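Local coordinates for TCP pilus virulence regulatory protein (Vibrio cholerae, PDB 4MLO) that probably activates transcription of Vibrio cholerae virulence genes, including those of the TCP pilus, as a DNA-binding AraC-family regulator that holds a fatty acid, at residues A[178-188]-A[213-224]. Residues are numbered along the deposited sequence; the frame is centred on the assembly and turned at random.
Sequences VKSDITRNWRW and FRELINSIRISY
In the helical, probably DNA-binding part of this AraC-family regulator, the end of helix 170-180, the loop after it and the start of helix 188-195 pack along helix 213-230, with Ile-182 and Arg-221 meeting toward the Tyr-224 end. Arg-221, extended from CG to NE, grips a single carbonyl side-on: its NE and NH2 both donate hydrogen bonds to Ile-182 O, at 2.9 and 3.0 Å. The NE bond is the straighter, 156° at the hydrogen, and the oxygen sits in the guanidinium plane, while Ile-217 CG2 of the same helix covers one face of that group. With CG1 of Ile-182 anti to the backbone N (chi1 -170°), Ile-182 CD1 reaches Ile-220 CG2 at 3.8 Å, and Ile-182 CG2 forms a CH-pi contact over the Tyr-224 ring, 4.0 Å from its centroid. Val-178 adds CG2 against Ile-217 CD1. At the far end Phe-213 CD1 lies over one face of the Trp-188 indole, 3.6 Å from Trp-188 CD1, the phenyl and five-membered rings oblique at 38°; Trp-186 O approaches the phenyl edge. Within the loop, Trp-186 NE1 donates to Asp-181 O. Two N-H groups of one cationic side chain thus share a carbonyl of the type I turn Asp-181 to Arg-184, while apolar contacts join the rest.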
loop_
_atom_site.group_PDB
_atom_site.type_symbol
_atom_site.label_atom_id
_atom_site.label_comp_id
_atom_site.label_asym_id
_atom_site.label_seq_id
_atom_site.Cartn_x
_atom_site.Cartn_y
_atom_site.Cartn_z
ATOM N N VAL A 178 15.480 -5.190 4.394
ATOM C CA VAL A 178 15.228 -6.246 3.421
ATOM C C VAL A 178 15.241 -5.679 2.006
ATOM O O VAL A 178 15.778 -6.292 1.063
ATOM C CB VAL A 178 13.886 -6.929 3.752
ATOM C CG1 VAL A 178 13.479 -7.905 2.647
ATOM C CG2 VAL A 178 13.980 -7.672 5.069
ATOM N N LYS A 179 14.630 -4.510 1.831
ATOM C CA LYS A 179 14.533 -3.866 0.529
ATOM C C LYS A 179 15.867 -3.359 0.030
ATOM O O LYS A 179 15.980 -3.065 -1.161
ATOM C CB LYS A 179 13.552 -2.706 0.584
ATOM C CG LYS A 179 12.119 -3.127 0.754
ATOM C CD LYS A 179 11.184 -2.024 0.379
ATOM C CE LYS A 179 10.982 -1.024 1.467
ATOM N NZ LYS A 179 9.743 -0.215 1.204
ATOM N N SER A 180 16.867 -3.224 0.911
ATOM C CA SER A 180 18.196 -2.817 0.487
ATOM C C SER A 180 18.973 -3.933 -0.205
ATOM O O SER A 180 19.984 -3.651 -0.870
ATOM C CB SER A 180 18.977 -2.310 1.701
ATOM O OG SER A 180 19.503 -3.357 2.523
ATOM N N ASP A 181 18.552 -5.188 -0.043
ATOM C CA ASP A 181 19.197 -6.335 -0.656
ATOM C C ASP A 181 18.156 -7.439 -0.762
ATOM O O ASP A 181 18.180 -8.396 0.004
ATOM C CB ASP A 181 20.412 -6.758 0.162
ATOM C CG ASP A 181 21.316 -7.693 -0.555
ATOM O OD1 ASP A 181 20.975 -8.233 -1.632
ATOM O OD2 ASP A 181 22.408 -7.971 0.005
ATOM N N ILE A 182 17.229 -7.261 -1.706
ATOM C CA ILE A 182 16.006 -8.058 -1.729
ATOM C C ILE A 182 16.279 -9.541 -1.964
ATOM O O ILE A 182 15.472 -10.388 -1.538
ATOM C CB ILE A 182 15.074 -7.465 -2.800
ATOM C CG1 ILE A 182 13.673 -8.065 -2.731
ATOM C CG2 ILE A 182 15.628 -7.699 -4.192
ATOM C CD1 ILE A 182 12.945 -7.719 -1.448
ATOM N N THR A 183 17.402 -9.896 -2.645
ATOM C CA THR A 183 17.718 -11.281 -2.969
ATOM C C THR A 183 18.553 -11.957 -1.896
ATOM O O THR A 183 18.775 -13.159 -1.990
ATOM C CB THR A 183 18.443 -11.423 -4.341
ATOM O OG1 THR A 183 19.797 -10.932 -4.281
ATOM C CG2 THR A 183 17.726 -10.710 -5.430
ATOM N N ARG A 184 18.990 -11.214 -0.892
ATOM C CA ARG A 184 19.771 -11.834 0.162
ATOM C C ARG A 184 18.964 -12.937 0.832
ATOM O O ARG A 184 17.727 -12.826 0.977
ATOM C CB ARG A 184 20.200 -10.769 1.169
ATOM C CG ARG A 184 21.038 -11.297 2.323
ATOM C CD ARG A 184 21.638 -10.125 3.085
ATOM N NE ARG A 184 22.180 -10.588 4.356
ATOM C CZ ARG A 184 22.768 -9.804 5.256
ATOM N NH1 ARG A 184 22.920 -8.507 5.028
ATOM N NH2 ARG A 184 23.198 -10.341 6.394
ATOM N N ASN A 185 19.685 -13.974 1.299
ATOM C CA ASN A 185 19.057 -15.135 1.939
ATOM C C ASN A 185 18.790 -14.799 3.411
ATOM O O ASN A 185 19.391 -15.353 4.344
ATOM C CB ASN A 185 19.875 -16.415 1.777
ATOM C CG ASN A 185 20.125 -16.789 0.311
ATOM O OD1 ASN A 185 21.252 -17.083 -0.082
ATOM N ND2 ASN A 185 19.055 -16.793 -0.508
ATOM N N TRP A 186 17.879 -13.852 3.600
ATOM C CA TRP A 186 17.592 -13.292 4.919
ATOM C C TRP A 186 17.093 -14.360 5.884
ATOM O O TRP A 186 16.243 -15.190 5.553
ATOM C CB TRP A 186 16.524 -12.201 4.837
ATOM C CG TRP A 186 16.914 -10.992 4.083
ATOM C CD1 TRP A 186 16.476 -10.640 2.849
ATOM C CD2 TRP A 186 17.798 -9.968 4.511
ATOM N NE1 TRP A 186 17.030 -9.424 2.475
ATOM C CE2 TRP A 186 17.846 -8.992 3.477
ATOM C CE3 TRP A 186 18.580 -9.773 5.656
ATOM C CZ2 TRP A 186 18.622 -7.856 3.559
ATOM C CZ3 TRP A 186 19.333 -8.634 5.736
ATOM C CH2 TRP A 186 19.354 -7.691 4.687
ATOM N N ARG A 187 17.628 -14.305 7.100
ATOM C CA ARG A 187 17.210 -15.100 8.246
ATOM C C ARG A 187 17.052 -14.154 9.440
ATOM O O ARG A 187 17.575 -13.040 9.447
ATOM C CB ARG A 187 18.293 -16.145 8.586
ATOM C CG ARG A 187 18.728 -17.070 7.461
ATOM C CD ARG A 187 20.175 -17.598 7.700
ATOM N NE ARG A 187 21.165 -16.525 7.929
ATOM C CZ ARG A 187 22.459 -16.731 8.189
ATOM N NH1 ARG A 187 22.940 -17.963 8.234
ATOM N NH2 ARG A 187 23.281 -15.708 8.391
ATOM N N TRP A 188 16.358 -14.610 10.488
ATOM C CA TRP A 188 16.101 -13.728 11.613
ATOM C C TRP A 188 17.392 -13.203 12.208
ATOM O O TRP A 188 17.426 -12.066 12.676
ATOM C CB TRP A 188 15.283 -14.463 12.681
ATOM C CG TRP A 188 13.885 -14.023 12.821
ATOM C CD1 TRP A 188 12.761 -14.807 12.692
ATOM C CD2 TRP A 188 13.424 -12.731 13.213
ATOM N NE1 TRP A 188 11.652 -14.079 12.984
ATOM C CE2 TRP A 188 12.016 -12.794 13.288
ATOM C CE3 TRP A 188 14.054 -11.527 13.519
ATOM C CZ2 TRP A 188 11.242 -11.704 13.637
ATOM C CZ3 TRP A 188 13.294 -10.444 13.868
ATOM C CH2 TRP A 188 11.876 -10.535 13.945
ATOM N N PHE A 213 8.372 -15.240 9.589
ATOM C CA PHE A 213 9.477 -14.593 8.876
ATOM C C PHE A 213 9.436 -14.875 7.380
ATOM O O PHE A 213 9.553 -13.950 6.555
ATOM C CB PHE A 213 10.817 -15.049 9.458
ATOM C CG PHE A 213 12.000 -14.252 8.960
ATOM C CD1 PHE A 213 12.339 -13.052 9.573
ATOM C CD2 PHE A 213 12.768 -14.701 7.885
ATOM C CE1 PHE A 213 13.445 -12.294 9.129
ATOM C CE2 PHE A 213 13.875 -13.945 7.453
ATOM C CZ PHE A 213 14.188 -12.755 8.060
ATOM N N ARG A 214 9.240 -16.146 7.006
ATOM C CA ARG A 214 9.222 -16.498 5.583
ATOM C C ARG A 214 8.107 -15.767 4.857
ATOM O O ARG A 214 8.297 -15.324 3.713
ATOM C CB ARG A 214 9.045 -18.004 5.403
ATOM C CG ARG A 214 8.950 -18.394 3.930
ATOM C CD ARG A 214 8.883 -19.895 3.677
ATOM N NE ARG A 214 7.826 -20.591 4.405
ATOM C CZ ARG A 214 6.538 -20.603 4.062
ATOM N NH1 ARG A 214 6.100 -19.908 3.012
ATOM N NH2 ARG A 214 5.673 -21.284 4.801
ATOM N N GLU A 215 6.930 -15.667 5.479
ATOM C CA GLU A 215 5.801 -14.954 4.887
ATOM C C GLU A 215 6.100 -13.466 4.743
ATOM O O GLU A 215 5.712 -12.839 3.755
ATOM C CB GLU A 215 4.521 -15.169 5.720
ATOM C CG GLU A 215 4.147 -16.645 5.943
ATOM C CD GLU A 215 2.991 -16.860 6.926
ATOM O OE1 GLU A 215 3.050 -16.444 8.102
ATOM O OE2 GLU A 215 2.001 -17.504 6.526
ATOM N N LEU A 216 6.797 -12.873 5.729
ATOM C CA LEU A 216 7.176 -11.476 5.588
ATOM C C LEU A 216 8.109 -11.267 4.402
ATOM O O LEU A 216 7.903 -10.350 3.596
ATOM C CB LEU A 216 7.870 -10.985 6.850
ATOM C CG LEU A 216 8.407 -9.557 6.722
ATOM C CD1 LEU A 216 7.261 -8.579 6.544
ATOM C CD2 LEU A 216 9.263 -9.183 7.912
ATOM N N ILE A 217 9.201 -12.054 4.323
ATOM C CA ILE A 217 10.162 -11.837 3.240
ATOM C C ILE A 217 9.490 -12.045 1.895
ATOM O O ILE A 217 9.646 -11.236 0.975
ATOM C CB ILE A 217 11.382 -12.761 3.392
ATOM C CG1 ILE A 217 12.040 -12.553 4.771
ATOM C CG2 ILE A 217 12.364 -12.562 2.210
ATOM C CD1 ILE A 217 12.578 -11.151 5.024
ATOM N N ASN A 218 8.671 -13.080 1.788
ATOM C CA ASN A 218 7.992 -13.330 0.526
ATOM C C ASN A 218 7.040 -12.191 0.161
ATOM O O ASN A 218 6.935 -11.811 -1.014
ATOM C CB ASN A 218 7.228 -14.640 0.623
ATOM C CG ASN A 218 8.113 -15.869 0.445
ATOM O OD1 ASN A 218 9.238 -15.783 0.002
ATOM N ND2 ASN A 218 7.561 -17.024 0.771
ATOM N N SER A 219 6.370 -11.608 1.153
ATOM C CA SER A 219 5.441 -10.514 0.880
ATOM C C SER A 219 6.174 -9.286 0.357
ATOM O O SER A 219 5.717 -8.645 -0.587
ATOM C CB SER A 219 4.607 -10.185 2.133
ATOM O OG SER A 219 5.283 -9.398 3.111
ATOM N N ILE A 220 7.323 -8.945 0.944
ATOM C CA ILE A 220 8.113 -7.819 0.453
ATOM C C ILE A 220 8.613 -8.092 -0.960
ATOM O O ILE A 220 8.599 -7.193 -1.826
ATOM C CB ILE A 220 9.262 -7.529 1.429
ATOM C CG1 ILE A 220 8.692 -7.118 2.799
ATOM C CG2 ILE A 220 10.229 -6.443 0.852
ATOM C CD1 ILE A 220 9.759 -7.080 3.857
ATOM N N ARG A 221 9.008 -9.342 -1.238
ATOM C CA ARG A 221 9.457 -9.722 -2.581
ATOM C C ARG A 221 8.327 -9.656 -3.604
ATOM O O ARG A 221 8.563 -9.268 -4.743
ATOM C CB ARG A 221 10.078 -11.112 -2.565
ATOM C CG ARG A 221 11.432 -11.162 -1.831
ATOM C CD ARG A 221 12.063 -12.559 -1.867
ATOM N NE ARG A 221 13.454 -12.479 -1.382
ATOM C CZ ARG A 221 14.135 -13.445 -0.803
ATOM N NH1 ARG A 221 13.615 -14.637 -0.591
ATOM N NH2 ARG A 221 15.390 -13.183 -0.399
ATOM N N ILE A 222 7.090 -9.984 -3.222
ATOM C CA ILE A 222 5.989 -9.841 -4.188
ATOM C C ILE A 222 5.771 -8.379 -4.535
ATOM O O ILE A 222 5.517 -8.015 -5.696
ATOM C CB ILE A 222 4.698 -10.487 -3.643
ATOM C CG1 ILE A 222 4.779 -12.025 -3.623
ATOM C CG2 ILE A 222 3.428 -10.058 -4.453
ATOM C CD1 ILE A 222 5.030 -12.698 -4.971
ATOM N N SER A 223 5.810 -7.513 -3.542
ATOM C CA SER A 223 5.585 -6.117 -3.851
ATOM C C SER A 223 6.729 -5.553 -4.690
ATOM O O SER A 223 6.492 -4.704 -5.549
ATOM C CB SER A 223 5.334 -5.362 -2.556
ATOM O OG SER A 223 4.087 -5.802 -2.018
ATOM N N TYR A 224 7.951 -6.071 -4.523
ATOM C CA TYR A 224 9.041 -5.719 -5.425
ATOM C C TYR A 224 8.741 -6.161 -6.857
ATOM O O TYR A 224 8.931 -5.387 -7.812
ATOM C CB TYR A 224 10.338 -6.329 -4.872
ATOM C CG TYR A 224 11.622 -5.910 -5.536
ATOM C CD1 TYR A 224 12.092 -6.560 -6.635
ATOM C CD2 TYR A 224 12.426 -4.929 -4.958
ATOM C CE1 TYR A 224 13.304 -6.202 -7.237
ATOM C CE2 TYR A 224 13.639 -4.562 -5.567
ATOM C CZ TYR A 224 14.040 -5.206 -6.724
ATOM O OH TYR A 224 15.244 -4.892 -7.359
#